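PDB 4PQG: glycosyltransferase Gtf1 from Streptococcus pneumoniae, which binds uridine-5'-diphosphate (UDP) and belongs to the GT-B glycosyltransferases of group 1, with an added extended beta-sheet domain. Local coordinates for residues Glu256-Thr259 against Ile264-Asn267; Gln324-Phe329 against Ser424-Ile429; Lys355-Leu360 against Gln471-Asn476. All coordinates share one frame; numbering follows the deposited sequence.

Overall arrangement
The contacts fall on two parallel-sheet domains of a GT-B glycosyltransferase. Contact 1 sits in the loop after strand 244-248 of the seven-stranded sheet; His-250 and Ala-251, at the start of that loop, neighbour the modelled 2-acetamido-2-deoxy-beta-d-glucopyranose. Contacts 2 and 3 belong to the six-stranded domain, their centres 14 Å apart, whereas contact 1 lies 38 and 40 Å from them, centre to centre. Segments of contacts 2 and 3 alternate along the chain and touch: Phe-329 CA is 3.2 Å from Tyr-473 OH, and Ile-429 packs on Leu-472. The Ser-424 side chain of contact 2 lies about 11 Å from UDP, too far to touch it directly.

Contact 1 (Glu256-Thr259 against Ile264-Asn267); sequences ENAT and ILWN
Thr-259 holds OG1 beside its own backbone N (chi1 -62°) and CG2 anti to that nitrogen, while Ile-264 also sets CG1 anti to its N (chi1 -173°); with these torsions the two side chains lie side by side, pointing the same way. They close a surface bend of the long loop between strand 244-248 and helix 271-275, in the seven-stranded parallel-sheet domain of this GT-B protein. Residues 256-258 have helical backbone angles, and a turn bond 3.3 Å long runs from Thr-259 N to Glu-256 O. Across the bend, the CA atoms of Thr-259 and Ile-264 are 4.5 Å apart.

One side-chain oxygen does most of the polar work. Leu-265 N donates to Thr-259 OG1 over 3.3 Å, nearly straight at 170°, and the same hydroxyl donates to the carbonyl O of Ser-255, so it accepts from the outgoing arm of the loop while bonding back to its own, incoming arm. A backbone bond between Leu-265 and Ser-255 adds to this closure. The carbon flank of the threonine lies along the isoleucine, CG2 of Thr-259 standing 3.9 Å from Ile-264 CG1, and Tyr-301 of helix 288-301 touches both side chains. Next in line, the side chains of Ala-258 and Leu-265 turn toward each other, and the methyl CB of Ala-258 meets Leu-265 CD2 at 3.6 Å.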
ATOM      1  N   GLU A 256     -10.755 -20.650   4.917  1.00 26.51           N
ATOM      2  CA  GLU A 256     -11.468 -21.486   5.857  1.00 29.09           C
ATOM      3  C   GLU A 256     -12.535 -22.328   5.164  1.00 28.10           C
ATOM      4  O   GLU A 256     -12.635 -23.522   5.426  1.00 25.66           O
ATOM      5  CB  GLU A 256     -12.094 -20.634   6.954  1.00 32.67           C
ATOM      6  CG  GLU A 256     -12.451 -21.446   8.177  1.00 39.46           C
ATOM      7  CD  GLU A 256     -13.029 -20.614   9.307  1.00 43.06           C
ATOM      8  OE1 GLU A 256     -13.323 -19.411   9.105  1.00 48.56           O
ATOM      9  OE2 GLU A 256     -13.187 -21.182  10.412  1.00 46.73           O
ATOM     10  N   ASN A 257     -13.318 -21.720   4.272  1.00 27.31           N
ATOM     11  CA  ASN A 257     -14.388 -22.473   3.591  1.00 30.66           C
ATOM     12  C   ASN A 257     -13.892 -23.658   2.740  1.00 27.79           C
ATOM     13  O   ASN A 257     -14.595 -24.651   2.605  1.00 26.28           O
ATOM     14  CB  ASN A 257     -15.327 -21.559   2.788  1.00 36.17           C
ATOM     15  CG  ASN A 257     -14.602 -20.402   2.131  1.00 42.98           C
ATOM     16  OD1 ASN A 257     -13.945 -19.594   2.809  1.00 49.30           O
ATOM     17  ND2 ASN A 257     -14.724 -20.301   0.806  1.00 44.19           N
ATOM     18  N   ALA A 258     -12.671 -23.568   2.214  1.00 26.50           N
ATOM     19  CA  ALA A 258     -12.130 -24.629   1.350  1.00 26.22           C
ATOM     20  C   ALA A 258     -11.314 -25.678   2.098  1.00 25.95           C
ATOM     21  O   ALA A 258     -11.026 -26.748   1.571  1.00 26.07           O
ATOM     22  CB  ALA A 258     -11.289 -24.023   0.238  1.00 24.86           C
ATOM     23  N   THR A 259     -10.920 -25.344   3.318  1.00 27.00           N
ATOM     24  CA  THR A 259     -10.026 -26.170   4.114  1.00 26.10           C
ATOM     25  C   THR A 259     -10.815 -27.213   4.930  1.00 28.70           C
ATOM     26  O   THR A 259     -11.920 -26.947   5.397  1.00 28.18           O
ATOM     27  CB  THR A 259      -9.160 -25.245   4.999  1.00 25.91           C
ATOM     28  OG1 THR A 259      -8.374 -24.402   4.139  1.00 23.50           O
ATOM     29  CG2 THR A 259      -8.251 -26.027   5.954  1.00 24.71           C
ATOM     30  N   ILE A 264      -5.628 -28.213   2.880  1.00 24.31           N
ATOM     31  CA  ILE A 264      -5.669 -26.783   3.139  1.00 22.57           C
ATOM     32  C   ILE A 264      -5.494 -25.997   1.835  1.00 22.49           C
ATOM     33  O   ILE A 264      -4.696 -26.377   0.976  1.00 21.59           O
ATOM     34  CB  ILE A 264      -4.621 -26.350   4.183  1.00 22.77           C
ATOM     35  CG1 ILE A 264      -4.824 -24.878   4.551  1.00 22.32           C
ATOM     36  CG2 ILE A 264      -3.202 -26.637   3.699  1.00 23.22           C
ATOM     37  CD1 ILE A 264      -4.328 -24.497   5.929  1.00 24.25           C
ATOM     38  N   LEU A 265      -6.257 -24.915   1.696  1.00 20.77           N
ATOM     39  CA  LEU A 265      -6.044 -23.978   0.612  1.00 20.96           C
ATOM     40  C   LEU A 265      -5.483 -22.696   1.213  1.00 21.52           C
ATOM     41  O   LEU A 265      -6.171 -22.023   1.970  1.00 20.60           O
ATOM     42  CB  LEU A 265      -7.346 -23.711  -0.169  1.00 19.89           C
ATOM     43  CG  LEU A 265      -7.362 -22.542  -1.186  1.00 19.20           C
ATOM     44  CD1 LEU A 265      -6.449 -22.815  -2.387  1.00 19.22           C
ATOM     45  CD2 LEU A 265      -8.780 -22.261  -1.666  1.00 19.26           C
ATOM     46  N   TRP A 266      -4.223 -22.395   0.887  1.00 21.89           N
ATOM     47  CA  TRP A 266      -3.560 -21.157   1.286  1.00 22.37           C
ATOM     48  C   TRP A 266      -4.121 -19.992   0.514  1.00 22.24           C
ATOM     49  O   TRP A 266      -4.664 -20.188  -0.567  1.00 22.86           O
ATOM     50  CB  TRP A 266      -2.066 -21.249   0.968  1.00 22.38           C
ATOM     51  CG  TRP A 266      -1.314 -22.380   1.645  1.00 23.28           C
ATOM     52  CD1 TRP A 266      -0.559 -23.384   1.035  1.00 23.82           C
ATOM     53  CD2 TRP A 266      -1.206 -22.650   3.092  1.00 23.41           C
ATOM     54  NE1 TRP A 266      -0.022 -24.230   1.973  1.00 24.49           N
ATOM     55  CE2 TRP A 266      -0.363 -23.841   3.225  1.00 23.43           C
ATOM     56  CE3 TRP A 266      -1.713 -22.049   4.246  1.00 23.50           C
ATOM     57  CZ2 TRP A 266      -0.050 -24.387   4.463  1.00 24.44           C
ATOM     58  CZ3 TRP A 266      -1.368 -22.603   5.497  1.00 24.01           C
ATOM     59  CH2 TRP A 266      -0.565 -23.745   5.595  1.00 24.04           C
ATOM     60  N   ASN A 267      -3.992 -18.781   1.064  1.00 23.08           N
ATOM     61  CA  ASN A 267      -4.134 -17.523   0.321  1.00 23.02           C
ATOM     62  C   ASN A 267      -3.130 -17.559  -0.839  1.00 23.05           C
ATOM     63  O   ASN A 267      -1.952 -17.923  -0.630  1.00 21.25           O
ATOM     64  CB  ASN A 267      -3.803 -16.363   1.273  1.00 24.16           C
ATOM     65  CG  ASN A 267      -3.974 -14.969   0.655  1.00 26.03           C
ATOM     66  OD1 ASN A 267      -3.663 -14.723  -0.505  1.00 25.94           O
ATOM     67  ND2 ASN A 267      -4.415 -14.024   1.486  1.00 26.41           N
TER

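Contact 2 (Gln324-Phe329 against Ser424-Ile429); sequences QGRKPF and SGLPLI
Arg-326 reaches the carbonyl of Ser-424 with a two-pronged, end-on grip, both terminal nitrogens on one oxygen. The shorter hydrogen bond runs from Arg-326 NH2 to Ser-424 O at 2.8 Å, with an N-H...O angle of 154°; the second, from Arg-326 NH1 to Ser-424 O, measures 3.1 Å and is more bent at 138°. The oxygen lies practically in the guanidinium plane, though on the acceptor side the two donors differ: NH1 comes nearly in line with the C=O bond, NH2 from above the carbonyl plane. The arginine chain, extended from CG to NE, spans the gap between segments whose nearest CA atoms, those of Arg-326 and Leu-426, stay 10.1 Å apart.

Two further neighbours lie close without a bond. Leu-426 CD2 sits at the guanidinium edge, 3.4 Å from Arg-326 NH1, and Gly-425 O lies over one face, 3.8 Å from that same nitrogen.

Backbone geometry supplies the setting. Gly-425, with positive phi, is the C-prime residue of the Schellman motif that ends helix 416-423, before the chain enters strand 428-431 of the six-stranded GT-B sheet. NH1 also bonds to Tyr-402 O, so the arginine ties the loop before strand 330-334 both to this helix end and to the approach to strand 404-406. Lying at the C-terminal end of a helix, where the dipole is negative, Ser-424 O is probably a favourable site for a cation, and the bonds to Ser-424 O and Tyr-402 O hold the guanidinium group in its orientation.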
ATOM      1  N   GLN A 324      -8.978  19.930  19.537  1.00 41.22           N
ATOM      2  CA  GLN A 324     -10.031  20.925  19.662  1.00 42.33           C
ATOM      3  C   GLN A 324     -11.341  20.281  20.073  1.00 41.95           C
ATOM      4  O   GLN A 324     -12.374  20.940  20.103  1.00 44.14           O
ATOM      5  CB  GLN A 324     -10.247  21.661  18.345  1.00 45.16           C
ATOM      6  CG  GLN A 324      -9.093  22.516  17.867  1.00 48.47           C
ATOM      7  CD  GLN A 324      -9.342  23.040  16.464  1.00 52.42           C
ATOM      8  OE1 GLN A 324     -10.477  23.359  16.100  1.00 55.03           O
ATOM      9  NE2 GLN A 324      -8.286  23.119  15.666  1.00 53.19           N
ATOM     10  N   GLY A 325     -11.307  18.989  20.377  1.00 41.00           N
ATOM     11  CA  GLY A 325     -12.525  18.280  20.734  1.00 39.27           C
ATOM     12  C   GLY A 325     -13.058  17.415  19.609  1.00 36.76           C
ATOM     13  O   GLY A 325     -12.640  17.536  18.457  1.00 38.12           O
ATOM     14  N   ARG A 326     -13.983  16.534  19.962  1.00 33.86           N
ATOM     15  CA  ARG A 326     -14.549  15.585  19.023  1.00 32.35           C
ATOM     16  C   ARG A 326     -15.984  15.981  18.755  1.00 34.15           C
ATOM     17  O   ARG A 326     -16.754  16.222  19.695  1.00 37.87           O
ATOM     18  CB  ARG A 326     -14.490  14.177  19.610  1.00 29.59           C
ATOM     19  CG  ARG A 326     -13.157  13.828  20.232  1.00 27.85           C
ATOM     20  CD  ARG A 326     -13.212  12.526  21.009  1.00 27.60           C
ATOM     21  NE  ARG A 326     -11.905  12.206  21.573  1.00 27.09           N
ATOM     22  CZ  ARG A 326     -11.027  11.383  21.006  1.00 28.08           C
ATOM     23  NH1 ARG A 326     -11.329  10.774  19.858  1.00 26.80           N
ATOM     24  NH2 ARG A 326      -9.854  11.151  21.593  1.00 25.84           N
ATOM     25  N   LYS A 327     -16.350  16.063  17.481  1.00 33.50           N
ATOM     26  CA  LYS A 327     -17.715  16.400  17.107  1.00 33.55           C
ATOM     27  C   LYS A 327     -18.716  15.404  17.726  1.00 33.76           C
ATOM     28  O   LYS A 327     -18.515  14.188  17.640  1.00 33.00           O
ATOM     29  CB  LYS A 327     -17.844  16.459  15.587  1.00 34.69           C
ATOM     30  CG  LYS A 327     -19.247  16.759  15.097  1.00 34.72           C
ATOM     31  CD  LYS A 327     -19.239  17.206  13.654  1.00 36.00           C
ATOM     32  CE  LYS A 327     -20.661  17.332  13.137  1.00 37.49           C
ATOM     33  NZ  LYS A 327     -20.685  17.847  11.745  1.00 38.49           N
ATOM     34  N   PRO A 328     -19.779  15.915  18.388  1.00 33.59           N
ATOM     35  CA  PRO A 328     -20.741  15.002  19.002  1.00 31.43           C
ATOM     36  C   PRO A 328     -21.415  14.109  17.968  1.00 28.86           C
ATOM     37  O   PRO A 328     -21.791  14.579  16.901  1.00 29.03           O
ATOM     38  CB  PRO A 328     -21.764  15.953  19.665  1.00 32.42           C
ATOM     39  CG  PRO A 328     -21.003  17.218  19.890  1.00 34.04           C
ATOM     40  CD  PRO A 328     -20.086  17.328  18.698  1.00 34.47           C
ATOM     41  N   PHE A 329     -21.549  12.826  18.295  1.00 29.07           N
ATOM     42  CA  PHE A 329     -22.233  11.849  17.442  1.00 29.13           C
ATOM     43  C   PHE A 329     -21.506  11.595  16.107  1.00 28.83           C
ATOM     44  O   PHE A 329     -22.097  11.076  15.167  1.00 27.49           O
ATOM     45  CB  PHE A 329     -23.692  12.260  17.185  1.00 31.36           C
ATOM     46  CG  PHE A 329     -24.499  12.500  18.441  1.00 34.00           C
ATOM     47  CD1 PHE A 329     -25.011  11.430  19.180  1.00 35.01           C
ATOM     48  CD2 PHE A 329     -24.764  13.794  18.874  1.00 34.94           C
ATOM     49  CE1 PHE A 329     -25.764  11.651  20.329  1.00 36.60           C
ATOM     50  CE2 PHE A 329     -25.519  14.024  20.020  1.00 35.91           C
ATOM     51  CZ  PHE A 329     -26.021  12.950  20.746  1.00 36.72           C
ATOM     52  N   SER A 424      -5.854   7.127  19.011  1.00 23.61           N
ATOM     53  CA  SER A 424      -6.507   8.430  19.102  1.00 23.63           C
ATOM     54  C   SER A 424      -7.790   8.379  19.972  1.00 23.68           C
ATOM     55  O   SER A 424      -8.650   9.265  19.892  1.00 24.14           O
ATOM     56  CB  SER A 424      -6.841   8.955  17.702  1.00 25.23           C
ATOM     57  OG  SER A 424      -5.713   9.541  17.069  1.00 26.22           O
ATOM     58  N   GLY A 425      -7.911   7.326  20.775  1.00 23.85           N
ATOM     59  CA  GLY A 425      -8.998   7.196  21.745  1.00 24.66           C
ATOM     60  C   GLY A 425     -10.375   6.969  21.143  1.00 25.00           C
ATOM     61  O   GLY A 425     -11.385   7.461  21.668  1.00 23.36           O
ATOM     62  N   LEU A 426     -10.432   6.227  20.044  1.00 22.52           N
ATOM     63  CA  LEU A 426     -11.743   5.905  19.473  1.00 22.69           C
ATOM     64  C   LEU A 426     -12.178   4.541  19.927  1.00 23.28           C
ATOM     65  O   LEU A 426     -11.410   3.578  19.818  1.00 23.03           O
ATOM     66  CB  LEU A 426     -11.734   5.980  17.935  1.00 21.96           C
ATOM     67  CG  LEU A 426     -11.447   7.342  17.292  1.00 21.51           C
ATOM     68  CD1 LEU A 426     -11.450   7.248  15.772  1.00 20.96           C
ATOM     69  CD2 LEU A 426     -12.448   8.382  17.748  1.00 21.29           C
ATOM     70  N   PRO A 427     -13.411   4.448  20.458  1.00 24.12           N
ATOM     71  CA  PRO A 427     -14.024   3.137  20.624  1.00 24.04           C
ATOM     72  C   PRO A 427     -14.223   2.521  19.245  1.00 23.56           C
ATOM     73  O   PRO A 427     -14.371   3.258  18.267  1.00 22.76           O
ATOM     74  CB  PRO A 427     -15.390   3.461  21.248  1.00 24.34           C
ATOM     75  CG  PRO A 427     -15.185   4.791  21.900  1.00 25.59           C
ATOM     76  CD  PRO A 427     -14.300   5.526  20.934  1.00 23.77           C
ATOM     77  N   LEU A 428     -14.215   1.193  19.178  1.00 22.34           N
ATOM     78  CA  LEU A 428     -14.412   0.479  17.913  1.00 22.28           C
ATOM     79  C   LEU A 428     -15.679  -0.371  17.957  1.00 21.38           C
ATOM     80  O   LEU A 428     -15.939  -1.042  18.947  1.00 23.26           O
ATOM     81  CB  LEU A 428     -13.208  -0.421  17.602  1.00 21.27           C
ATOM     82  CG  LEU A 428     -11.783   0.121  17.743  1.00 21.87           C
ATOM     83  CD1 LEU A 428     -10.780  -0.951  17.351  1.00 21.08           C
ATOM     84  CD2 LEU A 428     -11.578   1.355  16.890  1.00 21.18           C
ATOM     85  N   ILE A 429     -16.462  -0.353  16.883  1.00 21.45           N
ATOM     86  CA  ILE A 429     -17.544  -1.343  16.715  1.00 20.92           C
ATOM     87  C   ILE A 429     -17.268  -2.181  15.465  1.00 20.23           C
ATOM     88  O   ILE A 429     -17.212  -1.636  14.370  1.00 19.94           O
ATOM     89  CB  ILE A 429     -18.937  -0.669  16.606  1.00 21.28           C
ATOM     90  CG1 ILE A 429     -19.231   0.192  17.849  1.00 22.14           C
ATOM     91  CG2 ILE A 429     -20.013  -1.722  16.387  1.00 22.72           C
ATOM     92  CD1 ILE A 429     -20.462   1.083  17.714  1.00 21.37           C
TER

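Contact 3 (Lys355-Leu360 against Gln471-Asn476); sequences KELPEL and QLYQEN
Leu-357 and Tyr-473 cross at a slant, the CD1 methyl of Leu-357 approaching Tyr-473 CD2 to 3.8 Å. This joins a helix-to-strand loop of the Rossmann-like six-stranded domain, between helix 343-353 and strand 361-365, to the C-terminal end of helix 458-474. Leu-357 and Leu-360, the ends of a type I beta turn closed by the 3.0 Å bond from Leu-360 N to Leu-357 O, both reach the ring: Leu-360 CD2 lies nearer the hydroxyl end, 4.3 Å from Tyr-473 CE2. One face of the ring is taken by Leu-472 CD2, over its centre. Phe-329 also meets the tyrosine ring, with planes inclined at about 35°, and the phenol oxygen is bonded to Glu-403 OE1, which fixes the far end of the side chain.

Glu-356 and Gln-474 meet on the exposed side in a different manner, their side chains at about a right angle and the carboxylate and amide planes 52° apart. A bend at chi2 (91°) folds the glutamate chain, while the glutamine stays extended beyond CG, its NE2 lying 3.3 Å from Glu-356 CG. The polar link between them is weak, since Gln-474 NE2 stands 3.4 Å from Glu-356 OE2.

The helix then finishes in a Schellman motif with Asn-476 as C-prime residue, Asn-476 N bonding to Tyr-473 O at 3.0 Å.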
ATOM      1  N   LYS A 355     -32.202   7.457  12.543  1.00 35.94           N
ATOM      2  CA  LYS A 355     -33.608   7.589  12.936  1.00 39.63           C
ATOM      3  C   LYS A 355     -33.728   7.879  14.432  1.00 39.33           C
ATOM      4  O   LYS A 355     -34.579   8.651  14.847  1.00 42.29           O
ATOM      5  CB  LYS A 355     -34.392   6.319  12.593  1.00 38.44           C
ATOM      6  CG  LYS A 355     -34.525   6.040  11.108  1.00 38.87           C
ATOM      7  CD  LYS A 355     -34.928   4.593  10.867  1.00 40.03           C
ATOM      8  CE  LYS A 355     -35.173   4.312   9.389  1.00 41.71           C
ATOM      9  NZ  LYS A 355     -35.621   2.904   9.163  1.00 41.97           N
ATOM     10  N   GLU A 356     -32.866   7.255  15.225  1.00 40.59           N
ATOM     11  CA  GLU A 356     -32.885   7.378  16.676  1.00 41.71           C
ATOM     12  C   GLU A 356     -31.991   8.523  17.151  1.00 43.50           C
ATOM     13  O   GLU A 356     -32.284   9.158  18.171  1.00 45.12           O
ATOM     14  CB  GLU A 356     -32.420   6.065  17.297  1.00 43.82           C
ATOM     15  CG  GLU A 356     -32.826   5.847  18.743  1.00 48.74           C
ATOM     16  CD  GLU A 356     -34.156   5.124  18.888  1.00 51.82           C
ATOM     17  OE1 GLU A 356     -35.010   5.221  17.976  1.00 52.84           O
ATOM     18  OE2 GLU A 356     -34.346   4.445  19.921  1.00 56.75           O
ATOM     19  N   LEU A 357     -30.896   8.772  16.424  1.00 39.56           N
ATOM     20  CA  LEU A 357     -29.947   9.834  16.768  1.00 39.09           C
ATOM     21  C   LEU A 357     -29.742  10.718  15.549  1.00 39.67           C
ATOM     22  O   LEU A 357     -28.797  10.502  14.781  1.00 37.88           O
ATOM     23  CB  LEU A 357     -28.596   9.260  17.226  1.00 39.67           C
ATOM     24  CG  LEU A 357     -28.516   8.069  18.192  1.00 40.66           C
ATOM     25  CD1 LEU A 357     -27.109   7.488  18.226  1.00 38.93           C
ATOM     26  CD2 LEU A 357     -28.966   8.436  19.602  1.00 41.86           C
ATOM     27  N   PRO A 358     -30.623  11.724  15.361  1.00 39.90           N
ATOM     28  CA  PRO A 358     -30.596  12.539  14.142  1.00 38.78           C
ATOM     29  C   PRO A 358     -29.323  13.370  13.998  1.00 37.20           C
ATOM     30  O   PRO A 358     -29.089  13.957  12.945  1.00 38.25           O
ATOM     31  CB  PRO A 358     -31.819  13.458  14.305  1.00 40.25           C
ATOM     32  CG  PRO A 358     -32.050  13.519  15.777  1.00 40.35           C
ATOM     33  CD  PRO A 358     -31.691  12.156  16.287  1.00 39.72           C
ATOM     34  N   GLU A 359     -28.512  13.409  15.045  1.00 38.00           N
ATOM     35  CA  GLU A 359     -27.278  14.188  15.043  1.00 38.22           C
ATOM     36  C   GLU A 359     -26.084  13.399  14.455  1.00 35.79           C
ATOM     37  O   GLU A 359     -25.055  13.982  14.111  1.00 33.17           O
ATOM     38  CB  GLU A 359     -26.973  14.642  16.472  1.00 42.77           C
ATOM     39  CG  GLU A 359     -26.414  16.053  16.596  1.00 47.51           C
ATOM     40  CD  GLU A 359     -27.383  17.123  16.113  1.00 48.94           C
ATOM     41  OE1 GLU A 359     -28.617  16.917  16.189  1.00 51.26           O
ATOM     42  OE2 GLU A 359     -26.909  18.181  15.651  1.00 51.13           O
ATOM     43  N   LEU A 360     -26.240  12.078  14.352  1.00 32.98           N
ATOM     44  CA  LEU A 360     -25.206  11.196  13.801  1.00 32.32           C
ATOM     45  C   LEU A 360     -24.599  11.686  12.494  1.00 29.67           C
ATOM     46  O   LEU A 360     -25.329  12.048  11.573  1.00 29.88           O
ATOM     47  CB  LEU A 360     -25.774   9.800  13.554  1.00 32.05           C
ATOM     48  CG  LEU A 360     -25.722   8.803  14.700  1.00 34.95           C
ATOM     49  CD1 LEU A 360     -26.137   7.434  14.169  1.00 34.93           C
ATOM     50  CD2 LEU A 360     -24.334   8.761  15.333  1.00 32.63           C
ATOM     51  N   GLN A 471     -26.913   1.988  21.325  1.00 29.79           N
ATOM     52  CA  GLN A 471     -26.585   1.566  22.685  1.00 30.53           C
ATOM     53  C   GLN A 471     -25.386   2.295  23.312  1.00 31.64           C
ATOM     54  O   GLN A 471     -25.394   2.597  24.520  1.00 30.51           O
ATOM     55  CB  GLN A 471     -26.365   0.054  22.742  1.00 32.12           C
ATOM     56  CG  GLN A 471     -26.091  -0.477  24.144  1.00 33.68           C
ATOM     57  CD  GLN A 471     -25.772  -1.955  24.158  1.00 35.42           C
ATOM     58  OE1 GLN A 471     -25.806  -2.620  23.123  1.00 37.10           O
ATOM     59  NE2 GLN A 471     -25.459  -2.482  25.334  1.00 36.63           N
ATOM     60  N   LEU A 472     -24.363   2.582  22.505  1.00 31.38           N
ATOM     61  CA  LEU A 472     -23.149   3.253  23.003  1.00 30.43           C
ATOM     62  C   LEU A 472     -23.487   4.644  23.524  1.00 30.61           C
ATOM     63  O   LEU A 472     -23.003   5.061  24.578  1.00 33.00           O
ATOM     64  CB  LEU A 472     -22.083   3.346  21.894  1.00 29.31           C
ATOM     65  CG  LEU A 472     -20.707   3.941  22.216  1.00 28.94           C
ATOM     66  CD1 LEU A 472     -19.672   3.336  21.270  1.00 29.53           C
ATOM     67  CD2 LEU A 472     -20.698   5.466  22.109  1.00 29.87           C
ATOM     68  N   TYR A 473     -24.322   5.351  22.774  1.00 30.73           N
ATOM     69  CA  TYR A 473     -24.714   6.686  23.148  1.00 33.19           C
ATOM     70  C   TYR A 473     -25.783   6.681  24.245  1.00 35.46           C
ATOM     71  O   TYR A 473     -25.676   7.427  25.226  1.00 35.97           O
ATOM     72  CB  TYR A 473     -25.182   7.453  21.920  1.00 32.51           C
ATOM     73  CG  TYR A 473     -24.039   7.931  21.056  1.00 34.27           C
ATOM     74  CD1 TYR A 473     -23.311   9.070  21.399  1.00 36.01           C
ATOM     75  CD2 TYR A 473     -23.683   7.248  19.892  1.00 34.79           C
ATOM     76  CE1 TYR A 473     -22.262   9.520  20.608  1.00 36.50           C
ATOM     77  CE2 TYR A 473     -22.636   7.685  19.095  1.00 34.15           C
ATOM     78  CZ  TYR A 473     -21.925   8.816  19.452  1.00 35.99           C
ATOM     79  OH  TYR A 473     -20.886   9.255  18.658  1.00 33.73           O
ATOM     80  N   GLN A 474     -26.782   5.815  24.090  1.00 35.27           N
ATOM     81  CA  GLN A 474     -27.930   5.783  24.995  1.00 37.72           C
ATOM     82  C   GLN A 474     -27.560   5.275  26.384  1.00 38.38           C
ATOM     83  O   GLN A 474     -28.133   5.731  27.368  1.00 39.65           O
ATOM     84  CB  GLN A 474     -29.097   4.987  24.382  1.00 39.25           C
ATOM     85  CG  GLN A 474     -29.718   5.691  23.175  1.00 42.93           C
ATOM     86  CD  GLN A 474     -30.800   4.888  22.457  1.00 45.80           C
ATOM     87  OE1 GLN A 474     -30.816   3.650  22.477  1.00 48.36           O
ATOM     88  NE2 GLN A 474     -31.710   5.602  21.799  1.00 45.83           N
ATOM     89  N   GLU A 475     -26.598   4.352  26.467  1.00 36.61           N
ATOM     90  CA  GLU A 475     -26.074   3.902  27.762  1.00 35.30           C
ATOM     91  C   GLU A 475     -24.854   4.712  28.231  1.00 35.69           C
ATOM     92  O   GLU A 475     -24.181   4.324  29.190  1.00 37.39           O
ATOM     93  CB  GLU A 475     -25.765   2.398  27.749  1.00 35.62           C
ATOM     94  CG  GLU A 475     -26.937   1.533  27.298  1.00 35.78           C
ATOM     95  CD  GLU A 475     -26.714   0.049  27.518  1.00 37.49           C
ATOM     96  OE1 GLU A 475     -25.553  -0.382  27.667  1.00 38.51           O
ATOM     97  OE2 GLU A 475     -27.711  -0.703  27.530  1.00 39.83           O
ATOM     98  N   ASN A 476     -24.578   5.830  27.554  1.00 34.96           N
ATOM     99  CA  ASN A 476     -23.522   6.761  27.958  1.00 37.57           C
ATOM    100  C   ASN A 476     -22.147   6.122  28.104  1.00 35.58           C
ATOM    101  O   ASN A 476     -21.447   6.376  29.083  1.00 33.17           O
ATOM    102  CB  ASN A 476     -23.896   7.448  29.277  1.00 40.21           C
ATOM    103  CG  ASN A 476     -24.253   8.897  29.090  1.00 45.61           C
ATOM    104  OD1 ASN A 476     -25.387   9.226  28.718  1.00 47.81           O
ATOM    105  ND2 ASN A 476     -23.286   9.782  29.344  1.00 46.46           N
TER